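Local coordinates for protein phosphodiesterase (Pseudomonas aeruginosa, PDB 4G75) that is a magnesium-binding, colicin M-like bacteriocin that probably kills related bacteria by cleaving lipid-linked precursors of peptidoglycan, at residues Ile168-Lys173 / Val196-Ala201; Lys158-Ile163 / Gly278-Ile283; Val192-Pro197 / Leu216-Ile221; Gly52-Pro57 / Asn249-Thr254. All blocks are in the same frame, centred on the assembly; numbering follows the deposited sequence.

Contact 1: Ile168-Lys173 / Val196-Ala201. With EDO (1,2-ethanediol), chain G; EDO (1,2-ethanediol), chain K.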
# COMPACT_ATOMS: atom_id res chain seq x y z
N ILE A 168 3.90 0.32 -12.63
CA ILE A 168 4.22 1.52 -13.38
C ILE A 168 4.60 1.16 -14.82
O ILE A 168 4.98 0.03 -15.10
CB ILE A 168 5.30 2.39 -12.70
CG1 ILE A 168 6.60 1.60 -12.51
CG2 ILE A 168 4.78 2.94 -11.37
CD1 ILE A 168 7.78 2.48 -12.07
N LYS A 169 4.49 2.14 -15.71
CA LYS A 169 4.75 1.94 -17.13
C LYS A 169 5.57 3.11 -17.67
O LYS A 169 5.09 3.86 -18.52
CB LYS A 169 3.43 1.87 -17.89
CG LYS A 169 2.45 0.81 -17.40
CD LYS A 169 2.86 -0.57 -17.89
CE LYS A 169 1.72 -1.58 -17.74
NZ LYS A 169 1.38 -1.87 -16.32
N PRO A 170 6.81 3.27 -17.19
CA PRO A 170 7.58 4.44 -17.60
C PRO A 170 7.85 4.44 -19.10
O PRO A 170 8.15 3.40 -19.69
CB PRO A 170 8.89 4.30 -16.81
CG PRO A 170 8.60 3.30 -15.73
CD PRO A 170 7.57 2.38 -16.30
N ASN A 171 7.73 5.61 -19.70
CA ASN A 171 7.98 5.79 -21.12
C ASN A 171 9.32 6.48 -21.29
O ASN A 171 9.42 7.70 -21.19
CB ASN A 171 6.86 6.63 -21.73
CG ASN A 171 6.93 6.72 -23.24
OD1 ASN A 171 7.97 6.46 -23.83
ND2 ASN A 171 5.82 7.10 -23.86
N VAL A 172 10.37 5.69 -21.49
CA VAL A 172 11.73 6.23 -21.53
C VAL A 172 11.91 7.24 -22.66
O VAL A 172 12.54 8.29 -22.49
CB VAL A 172 12.77 5.10 -21.64
CG1 VAL A 172 14.17 5.68 -21.69
CG2 VAL A 172 12.63 4.13 -20.48
N LYS A 173 11.34 6.92 -23.82
CA LYS A 173 11.45 7.82 -24.96
C LYS A 173 10.88 9.21 -24.69
O LYS A 173 11.27 10.18 -25.33
CB LYS A 173 10.78 7.21 -26.20
CG LYS A 173 11.56 6.04 -26.78
CD LYS A 173 11.04 5.66 -28.16
CE LYS A 173 9.68 5.00 -28.07
NZ LYS A 173 9.73 3.70 -27.33
N VAL A 196 15.77 9.98 -12.45
CA VAL A 196 14.58 10.76 -12.79
C VAL A 196 13.47 10.52 -11.77
O VAL A 196 13.17 9.37 -11.43
CB VAL A 196 14.05 10.44 -14.21
CG1 VAL A 196 15.11 9.78 -15.06
CG2 VAL A 196 12.79 9.58 -14.16
N PRO A 197 12.87 11.61 -11.28
CA PRO A 197 11.71 11.47 -10.39
C PRO A 197 10.52 10.96 -11.20
O PRO A 197 10.37 11.29 -12.38
CB PRO A 197 11.46 12.90 -9.91
CG PRO A 197 12.72 13.65 -10.21
CD PRO A 197 13.29 13.00 -11.43
N TYR A 198 9.68 10.16 -10.56
CA TYR A 198 8.57 9.54 -11.25
C TYR A 198 7.36 9.51 -10.35
O TYR A 198 7.42 8.99 -9.24
CB TYR A 198 8.93 8.13 -11.70
CG TYR A 198 8.01 7.58 -12.76
CD1 TYR A 198 8.25 7.81 -14.11
CD2 TYR A 198 6.89 6.83 -12.41
CE1 TYR A 198 7.40 7.31 -15.09
CE2 TYR A 198 6.03 6.33 -13.38
CZ TYR A 198 6.29 6.57 -14.72
OH TYR A 198 5.44 6.07 -15.68
N ALA A 199 6.27 10.09 -10.83
CA ALA A 199 5.02 10.13 -10.06
C ALA A 199 4.28 8.83 -10.31
O ALA A 199 3.65 8.67 -11.36
CB ALA A 199 4.17 11.32 -10.49
N THR A 200 4.36 7.90 -9.37
CA THR A 200 3.77 6.59 -9.61
C THR A 200 2.25 6.64 -9.74
O THR A 200 1.65 5.78 -10.38
CB THR A 200 4.19 5.56 -8.53
OG1 THR A 200 3.66 5.94 -7.26
CG2 THR A 200 5.71 5.46 -8.44
N ALA A 201 1.63 7.66 -9.16
CA ALA A 201 0.16 7.80 -9.23
C ALA A 201 -0.34 7.98 -10.66
O ALA A 201 -1.51 7.72 -10.95
CB ALA A 201 -0.32 8.95 -8.34
C1 EDO G . 5.73 11.56 -13.73
O1 EDO G . 6.70 11.86 -12.73
C2 EDO G . 5.62 10.05 -13.90
O2 EDO G . 5.12 9.77 -15.21
C1 EDO K . 7.96 8.88 -18.65
O1 EDO K . 6.85 8.02 -18.37
C2 EDO K . 7.55 10.34 -18.46
O2 EDO K . 7.52 10.64 -17.06

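Contact 2: Lys158-Ile163 / Gly278-Ile283. With EDO (1,2-ethanediol), chain J.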
# COMPACT_ATOMS: atom_id res chain seq x y z
N LYS A 158 12.62 -1.99 7.53
CA LYS A 158 12.50 -1.79 6.10
C LYS A 158 11.45 -2.72 5.50
O LYS A 158 11.32 -3.88 5.92
CB LYS A 158 13.86 -2.08 5.47
CG LYS A 158 13.93 -1.97 3.96
CD LYS A 158 15.38 -1.91 3.55
CE LYS A 158 15.56 -1.78 2.06
NZ LYS A 158 17.00 -1.62 1.73
N MSE A 159 10.68 -2.21 4.54
CA MSE A 159 9.75 -3.02 3.76
C MSE A 159 10.20 -2.97 2.31
O MSE A 159 10.76 -1.98 1.87
CB MSE A 159 8.33 -2.48 3.88
CG MSE A 159 7.75 -2.61 5.29
SE MSE A 159 7.37 -4.47 5.78
CE MSE A 159 5.87 -4.82 4.58
N ASN A 160 9.94 -4.04 1.57
CA ASN A 160 10.22 -4.07 0.14
C ASN A 160 8.95 -3.96 -0.69
O ASN A 160 7.97 -4.65 -0.41
CB ASN A 160 10.96 -5.37 -0.22
CG ASN A 160 12.43 -5.32 0.14
OD1 ASN A 160 13.02 -6.31 0.57
ND2 ASN A 160 13.04 -4.16 -0.04
N PHE A 161 8.97 -3.09 -1.70
CA PHE A 161 7.91 -2.99 -2.70
C PHE A 161 8.56 -3.35 -4.03
O PHE A 161 9.15 -2.49 -4.69
CB PHE A 161 7.35 -1.56 -2.74
CG PHE A 161 5.95 -1.46 -3.32
CD1 PHE A 161 5.53 -2.30 -4.34
CD2 PHE A 161 5.07 -0.49 -2.85
CE1 PHE A 161 4.25 -2.20 -4.87
CE2 PHE A 161 3.79 -0.38 -3.38
CZ PHE A 161 3.38 -1.24 -4.39
N PRO A 162 8.50 -4.64 -4.41
CA PRO A 162 9.18 -5.04 -5.66
C PRO A 162 8.77 -4.14 -6.83
O PRO A 162 7.59 -3.82 -6.99
CB PRO A 162 8.71 -6.48 -5.86
CG PRO A 162 8.39 -6.97 -4.44
CD PRO A 162 7.82 -5.77 -3.75
N ILE A 163 9.74 -3.73 -7.64
CA ILE A 163 9.48 -2.72 -8.65
C ILE A 163 8.37 -3.12 -9.64
O ILE A 163 7.59 -2.28 -10.05
CB ILE A 163 10.77 -2.32 -9.41
CG1 ILE A 163 10.57 -1.00 -10.16
CG2 ILE A 163 11.24 -3.45 -10.32
CD1 ILE A 163 11.87 -0.44 -10.80
N GLY A 278 12.30 -0.23 0.37
CA GLY A 278 13.14 -0.64 -0.74
C GLY A 278 12.25 -0.96 -1.92
O GLY A 278 11.14 -1.47 -1.75
N ILE A 279 12.74 -0.67 -3.12
CA ILE A 279 11.98 -0.94 -4.33
C ILE A 279 12.90 -1.74 -5.24
O ILE A 279 13.42 -1.23 -6.22
CB ILE A 279 11.52 0.36 -5.01
CG1 ILE A 279 10.77 1.24 -4.00
CG2 ILE A 279 10.64 0.06 -6.23
CD1 ILE A 279 10.39 2.61 -4.55
N PRO A 280 13.12 -3.02 -4.88
CA PRO A 280 14.14 -3.85 -5.53
C PRO A 280 13.73 -4.34 -6.90
O PRO A 280 12.54 -4.45 -7.21
CB PRO A 280 14.28 -5.04 -4.57
CG PRO A 280 12.97 -5.12 -3.87
CD PRO A 280 12.43 -3.72 -3.78
N GLY A 281 14.73 -4.64 -7.72
CA GLY A 281 14.49 -5.28 -9.01
C GLY A 281 14.65 -4.32 -10.16
O GLY A 281 14.94 -3.13 -9.97
N ALA A 282 14.45 -4.83 -11.37
CA ALA A 282 14.61 -4.02 -12.56
C ALA A 282 13.47 -4.24 -13.54
O ALA A 282 12.92 -5.34 -13.65
CB ALA A 282 15.95 -4.32 -13.23
N ILE A 283 13.13 -3.18 -14.26
CA ILE A 283 12.20 -3.29 -15.38
C ILE A 283 13.05 -3.21 -16.64
O ILE A 283 13.72 -2.21 -16.85
CB ILE A 283 11.19 -2.13 -15.37
CG1 ILE A 283 10.41 -2.11 -14.05
CG2 ILE A 283 10.24 -2.23 -16.58
CD1 ILE A 283 9.61 -0.83 -13.84
C1 EDO J . 13.39 -8.85 -7.64
O1 EDO J . 13.52 -8.74 -9.06
C2 EDO J . 12.84 -7.54 -7.10
O2 EDO J . 11.68 -7.16 -7.86

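Contact 3: Val192-Pro197 / Leu216-Ile221. With EDO (1,2-ethanediol), chain C.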
# COMPACT_ATOMS: atom_id res chain seq x y z
N VAL A 192 24.80 4.73 -20.46
CA VAL A 192 23.75 5.63 -20.03
C VAL A 192 23.44 5.33 -18.57
O VAL A 192 23.33 4.17 -18.18
CB VAL A 192 22.47 5.43 -20.86
CG1 VAL A 192 21.36 6.31 -20.32
CG2 VAL A 192 22.73 5.73 -22.33
N ASP A 193 23.34 6.38 -17.77
CA ASP A 193 23.06 6.23 -16.35
C ASP A 193 22.57 7.56 -15.81
O ASP A 193 23.36 8.49 -15.61
CB ASP A 193 24.32 5.77 -15.62
CG ASP A 193 24.04 5.27 -14.21
OD1 ASP A 193 22.90 5.40 -13.72
OD2 ASP A 193 24.99 4.75 -13.59
N PHE A 194 21.26 7.67 -15.60
CA PHE A 194 20.70 8.90 -15.04
C PHE A 194 19.53 8.64 -14.08
O PHE A 194 18.94 7.57 -14.07
CB PHE A 194 20.31 9.89 -16.15
CG PHE A 194 19.23 9.39 -17.08
CD1 PHE A 194 17.90 9.61 -16.80
CD2 PHE A 194 19.56 8.76 -18.27
CE1 PHE A 194 16.91 9.18 -17.66
CE2 PHE A 194 18.57 8.32 -19.14
CZ PHE A 194 17.24 8.53 -18.83
N ASN A 195 19.23 9.65 -13.26
CA ASN A 195 18.15 9.56 -12.28
C ASN A 195 16.99 10.46 -12.67
O ASN A 195 17.20 11.56 -13.17
CB ASN A 195 18.67 9.97 -10.89
CG ASN A 195 19.86 9.17 -10.46
OD1 ASN A 195 19.90 7.96 -10.65
ND2 ASN A 195 20.86 9.84 -9.89
N VAL A 196 15.77 9.98 -12.45
CA VAL A 196 14.58 10.76 -12.79
C VAL A 196 13.47 10.52 -11.77
O VAL A 196 13.17 9.37 -11.43
CB VAL A 196 14.05 10.44 -14.21
CG1 VAL A 196 15.11 9.78 -15.06
CG2 VAL A 196 12.79 9.58 -14.16
N PRO A 197 12.87 11.61 -11.28
CA PRO A 197 11.71 11.47 -10.39
C PRO A 197 10.52 10.96 -11.20
O PRO A 197 10.37 11.29 -12.38
CB PRO A 197 11.46 12.90 -9.91
CG PRO A 197 12.72 13.65 -10.21
CD PRO A 197 13.29 13.00 -11.43
N LEU A 216 13.66 7.06 -10.08
CA LEU A 216 14.08 5.95 -10.91
C LEU A 216 15.53 6.13 -11.34
O LEU A 216 16.05 7.25 -11.34
CB LEU A 216 13.19 5.81 -12.15
CG LEU A 216 11.70 5.57 -11.93
CD1 LEU A 216 10.99 5.45 -13.27
CD2 LEU A 216 11.48 4.32 -11.08
N ARG A 217 16.16 5.03 -11.70
CA ARG A 217 17.49 5.05 -12.31
C ARG A 217 17.43 4.31 -13.63
O ARG A 217 17.02 3.14 -13.67
CB ARG A 217 18.51 4.38 -11.39
CG ARG A 217 19.94 4.54 -11.86
CD ARG A 217 20.91 3.88 -10.89
NE ARG A 217 22.29 4.17 -11.25
CZ ARG A 217 23.34 3.87 -10.49
NH1 ARG A 217 23.16 3.26 -9.33
NH2 ARG A 217 24.56 4.19 -10.90
N ILE A 218 17.83 4.99 -14.70
CA ILE A 218 17.84 4.40 -16.03
C ILE A 218 19.28 4.11 -16.40
O ILE A 218 20.10 5.03 -16.50
CB ILE A 218 17.21 5.34 -17.07
CG1 ILE A 218 15.69 5.41 -16.87
CG2 ILE A 218 17.47 4.83 -18.49
CD1 ILE A 218 15.26 6.17 -15.66
N VAL A 219 19.59 2.84 -16.60
CA VAL A 219 20.97 2.43 -16.87
C VAL A 219 21.03 1.42 -18.00
O VAL A 219 20.26 0.47 -18.05
CB VAL A 219 21.63 1.83 -15.61
CG1 VAL A 219 20.86 0.61 -15.13
CG2 VAL A 219 23.09 1.49 -15.88
N GLY A 220 21.97 1.62 -18.92
CA GLY A 220 22.11 0.74 -20.05
C GLY A 220 23.10 1.21 -21.08
O GLY A 220 23.96 2.05 -20.80
N ILE A 221 22.98 0.67 -22.28
CA ILE A 221 23.90 0.99 -23.35
C ILE A 221 23.13 1.58 -24.51
O ILE A 221 22.18 0.98 -25.00
CB ILE A 221 24.64 -0.26 -23.83
CG1 ILE A 221 25.46 -0.86 -22.68
CG2 ILE A 221 25.53 0.07 -25.01
CD1 ILE A 221 26.28 -2.07 -23.09
C1 EDO C . 19.28 2.51 -7.77
O1 EDO C . 20.71 2.46 -7.82
C2 EDO C . 18.79 1.23 -7.10
O2 EDO C . 19.31 0.12 -7.84

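Contact 4: Gly52-Pro57 / Asn249-Thr254. With EDO (1,2-ethanediol), chain F.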
# COMPACT_ATOMS: atom_id res chain seq x y z
N GLY A 52 -10.08 -1.69 -1.68
CA GLY A 52 -9.10 -0.64 -1.43
C GLY A 52 -9.65 0.63 -0.82
O GLY A 52 -8.94 1.64 -0.74
N ASP A 53 -10.90 0.60 -0.38
CA ASP A 53 -11.54 1.76 0.23
C ASP A 53 -11.16 1.79 1.71
O ASP A 53 -11.99 1.55 2.58
CB ASP A 53 -13.06 1.63 0.06
CG ASP A 53 -13.81 2.92 0.37
OD1 ASP A 53 -13.24 4.02 0.17
OD2 ASP A 53 -14.98 2.83 0.79
N TRP A 54 -9.89 2.09 1.99
CA TRP A 54 -9.33 1.82 3.31
C TRP A 54 -9.31 3.01 4.27
O TRP A 54 -9.28 2.84 5.49
CB TRP A 54 -7.91 1.25 3.18
CG TRP A 54 -6.90 2.23 2.66
CD1 TRP A 54 -6.73 2.63 1.36
CD2 TRP A 54 -5.92 2.94 3.43
NE1 TRP A 54 -5.70 3.54 1.28
CE2 TRP A 54 -5.19 3.75 2.53
CE3 TRP A 54 -5.58 2.97 4.79
CZ2 TRP A 54 -4.14 4.57 2.95
CZ3 TRP A 54 -4.55 3.79 5.19
CH2 TRP A 54 -3.84 4.58 4.28
N GLU A 55 -9.31 4.22 3.70
CA GLU A 55 -9.24 5.43 4.50
C GLU A 55 -10.51 5.62 5.33
O GLU A 55 -10.45 5.89 6.53
CB GLU A 55 -9.04 6.65 3.60
CG GLU A 55 -7.74 6.65 2.81
CD GLU A 55 -7.93 6.13 1.40
OE1 GLU A 55 -8.80 5.26 1.18
OE2 GLU A 55 -7.20 6.61 0.50
N LYS A 56 -11.66 5.46 4.70
CA LYS A 56 -12.92 5.74 5.38
C LYS A 56 -13.19 4.85 6.60
O LYS A 56 -13.52 5.36 7.67
CB LYS A 56 -14.09 5.73 4.39
CG LYS A 56 -14.08 6.93 3.44
CD LYS A 56 -15.14 6.77 2.36
CE LYS A 56 -15.12 7.94 1.38
NZ LYS A 56 -16.23 7.83 0.40
N PRO A 57 -13.02 3.52 6.46
CA PRO A 57 -13.26 2.69 7.65
C PRO A 57 -12.35 3.06 8.82
O PRO A 57 -12.82 3.09 9.96
CB PRO A 57 -12.95 1.27 7.17
CG PRO A 57 -12.88 1.34 5.68
CD PRO A 57 -12.63 2.74 5.28
N ASN A 249 0.72 12.13 -0.88
CA ASN A 249 0.27 10.84 -1.39
C ASN A 249 -1.18 10.50 -1.06
O ASN A 249 -1.68 9.47 -1.51
CB ASN A 249 1.16 9.70 -0.87
CG ASN A 249 2.62 9.92 -1.19
OD1 ASN A 249 2.97 10.65 -2.11
ND2 ASN A 249 3.49 9.27 -0.42
N HIS A 250 -1.85 11.34 -0.28
CA HIS A 250 -3.24 11.07 0.10
C HIS A 250 -4.18 11.20 -1.09
O HIS A 250 -4.06 12.12 -1.90
CB HIS A 250 -3.73 12.05 1.18
CG HIS A 250 -2.96 11.99 2.47
ND1 HIS A 250 -2.41 10.82 2.96
CD2 HIS A 250 -2.69 12.95 3.39
CE1 HIS A 250 -1.81 11.07 4.11
NE2 HIS A 250 -1.96 12.35 4.39
N ARG A 251 -5.14 10.28 -1.18
CA ARG A 251 -6.21 10.42 -2.16
C ARG A 251 -7.07 11.62 -1.75
O ARG A 251 -7.27 11.89 -0.56
CB ARG A 251 -7.00 9.12 -2.30
CG ARG A 251 -6.17 8.02 -2.96
CD ARG A 251 -7.02 6.85 -3.45
NE ARG A 251 -7.58 6.07 -2.34
CZ ARG A 251 -8.29 4.96 -2.51
NH1 ARG A 251 -8.52 4.49 -3.73
NH2 ARG A 251 -8.77 4.31 -1.46
N THR A 252 -7.57 12.35 -2.74
CA THR A 252 -8.21 13.64 -2.53
C THR A 252 -9.40 13.61 -1.57
O THR A 252 -9.51 14.44 -0.67
CB THR A 252 -8.70 14.23 -3.87
OG1 THR A 252 -7.63 14.20 -4.82
CG2 THR A 252 -9.18 15.65 -3.69
N GLU A 253 -10.29 12.65 -1.79
CA GLU A 253 -11.55 12.63 -1.05
C GLU A 253 -11.41 12.66 0.48
O GLU A 253 -12.18 13.33 1.16
CB GLU A 253 -12.42 11.44 -1.46
CG GLU A 253 -13.80 11.47 -0.79
CD GLU A 253 -14.70 10.34 -1.24
OE1 GLU A 253 -14.27 9.50 -2.06
OE2 GLU A 253 -15.86 10.29 -0.76
N THR A 254 -10.43 11.93 1.00
CA THR A 254 -10.26 11.83 2.44
C THR A 254 -8.96 12.46 2.93
O THR A 254 -8.54 12.23 4.06
CB THR A 254 -10.28 10.35 2.88
OG1 THR A 254 -9.46 9.58 1.99
CG2 THR A 254 -11.69 9.80 2.84
C1 EDO F . -2.98 10.16 -4.62
O1 EDO F . -2.10 9.09 -4.27
C2 EDO F . -2.20 11.47 -4.71
O2 EDO F . -1.33 11.41 -5.85
O HOH W 1 -5.36 8.26 0.99

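Contact 1: Ile168-Lys173 / Val196-Ala201
Where strand 188-199 of the colicin M-family sheet runs out toward the magnesium site, Tyr198 and Thr200 pack against the loop 168-173 through Ile168 and Pro170. The phenol ring of Tyr198 is the centre of this packing. Pro170 crosses it at about a right angle and lays its CG over one face, while Pro170 CB comes 3.8 Å from Tyr198 CE1; a rigid, flat-sided proline suits an aromatic face. Over the opposite face lies a 1,2-ethanediol molecule, probably from the crystallisation liquor. Ile168 approaches obliquely, its CB 4.1 Å from Tyr198 CE2, and its CG2 branch meets Thr200 CB at 3.9 Å.

With CG anti to the backbone N (chi1 -163°), Tyr198 carries its hydroxyl over the loop backbone, where OH lies 3.3 Å from Pro170 CA. The polar partner of this hydroxyl is Asp203 OD2, which also takes the backbone N-H of Lys169, a shared acceptor that fixes ring and loop together. Thr200 bonds through OG1 to Gly212 O, one residue beyond the magnesium ligand Val211. The arrangement is a loop packed on the end of a strand at the rim of a metal site.

Contact 2: Lys158-Ile163 / Gly278-Ile283
With CG1 anti to the backbone N (chi1 -163°), Ile163 points its ethyl arm at Ile283, whose own CG1 lies anti to the carbonyl carbon (chi1 -58°), and the two arms cross with Ile163 CG1 3.8 Å from Ile283 CD1. The remaining branch of Ile163, CG2, lies over the chain at Gly281, 3.5 Å from its carbonyl C. Ile279 adds its CG2 methyl at 4.0 Å from Ile163 CB, and the same methyl presses on Phe161 O. Branched aliphatic groups suit this side: Ile163 and Ile279, both buried, rest on Ala238 of strand 229-243, and Ile283 on Ile236.

The backbones run nearly parallel, and the fold element here is the short strand 159-160 paired in parallel with strand 275-278, Asn160 bridging to Gly278. Gly278 is gripped on both sides of its CA: its N-H goes to Met159 O at 2.8 Å (residue 159 is a selenomethionine), and its O receives the N-H of Phe161 at 2.7 Å. Lacking a side chain, Gly278 makes room for Asn160 ND2, 3.6 Å from its CA, and for the CE methylene of Lys158, which continues to a salt bridge with Asp240. Asn160 also lies obliquely across the Pro280 ring.

Beyond the strand the pairing resumes once, from Ile163 N to Pro280 O at 2.9 Å. That carbonyl accepts a second hydrogen bond, from O2 of a 1,2-ethanediol. Gly281 follows with a positive phi of 106°, easily adopted by glycine, while Ile279 sits close to the magnesium ligand Asp241.

Contact 3: Val192-Pro197 / Leu216-Ile221
Arg217 reaches along the sheet to Asp193, and each of its atoms has a neighbour on the way. CB and CG run beside Asn195, whose OD1 is 3.6 Å from Arg217 CG and is itself bonded to Tyr239 OH. CD comes against O1 of a 1,2-ethanediol. The chain is extended as far as NE, and this delivers the guanidinium side-on to the carboxylate: Arg217 NE donates to Asp193 OD1 at 2.8 Å, almost straight (175°) and in the guanidinium plane, and NH2 donates to OD2 at the same 2.8 Å, somewhat tilted from it. Both oxygens use their syn lone pairs. The two planes lie 20° apart, so this is a nearly flat two-point salt bridge, the long arginine spanning to the short aspartate of the neighbouring strand on an exposed face. NH1 donates to O1 of the ethanediol at 3.0 Å; the same molecule is also hydrogen-bonded to Arg237 NE.

Strands 188-199 and 213-224 form an antiparallel pair within the mixed sheet; Phe194 with Ile218 and Val196 with Leu216 are hydrogen-bonded pairs, while Asp193-Val219 and Asn195-Arg217 are non-hydrogen-bonded ones. On the other face, beneath helix 176-184, the residues are apolar. Phe194 folds its ring over the partner strand (chi1 63°) and receives Ile218 CB as a CH-pi contact, 3.9 Å from the ring centroid.

Contact 4: Gly52-Pro57 / Asn249-Thr254
Arg251 NH2 is shared by two acceptors: Glu55 OE1 at 2.8 Å, in a nearly straight bond, and the carbonyl O of Gly52, also at 2.8 Å but weakly because the angle is only 127°. Arg251 NE adds a bond to Glu55 OE2 at 2.9 Å. Both carboxylate oxygens use syn lone pairs, and the two bonds hold the carboxylate and guanidinium planes nearly coplanar, 15° apart, limiting their rotation. A bend of the glutamate chain at chi2 (97°) swings its head to the arginine; a water links OE2 to Arg251 N, tying the acid to the loop backbone as well. Glu55 CG rests over one face of the Trp54 ring.

A second salt bridge lies nearer the surface. Lys56, extended beyond CG, brings NZ to Glu253 OE2 at 2.7 Å, from above the carboxylate plane. Thr254 sets its methyl CG2 against Lys56 CG (3.8 Å) and its OG1 against Glu55 CB (3.4 Å), its small branched side chain touching both helix residues at once.

Gly52, with positive phi, is the C-prime residue of the Schellman motif ending helix 34-49. The whole is a side-on, two-point arginine-carboxylate salt bridge, fastening a helix-to-helix turn to the loop before helix 255-264.

From the N terminus, the turn 52-57 is the first to find its partner late in the chain: contact 4 joins it to 249-254 and closes a loop of some 190 residues. Contact 2 opens inside that loop at 158-163 and closes beyond it at 278-283, so the two cross. Contacts 1 and 3 are nested within both and use strand 188-199 in succession, sharing Val196 and Pro197. Contact 1 touches contact 3 through Leu216 and contact 2 through Ile283. These three reach the mixed sheet; contacts 1 and 2 come nearest the magnesium ion, while contact 4, on the opposite side of the chain's centre from contact 2, joins the start of helix 55-65 to the loop before helix 255-264.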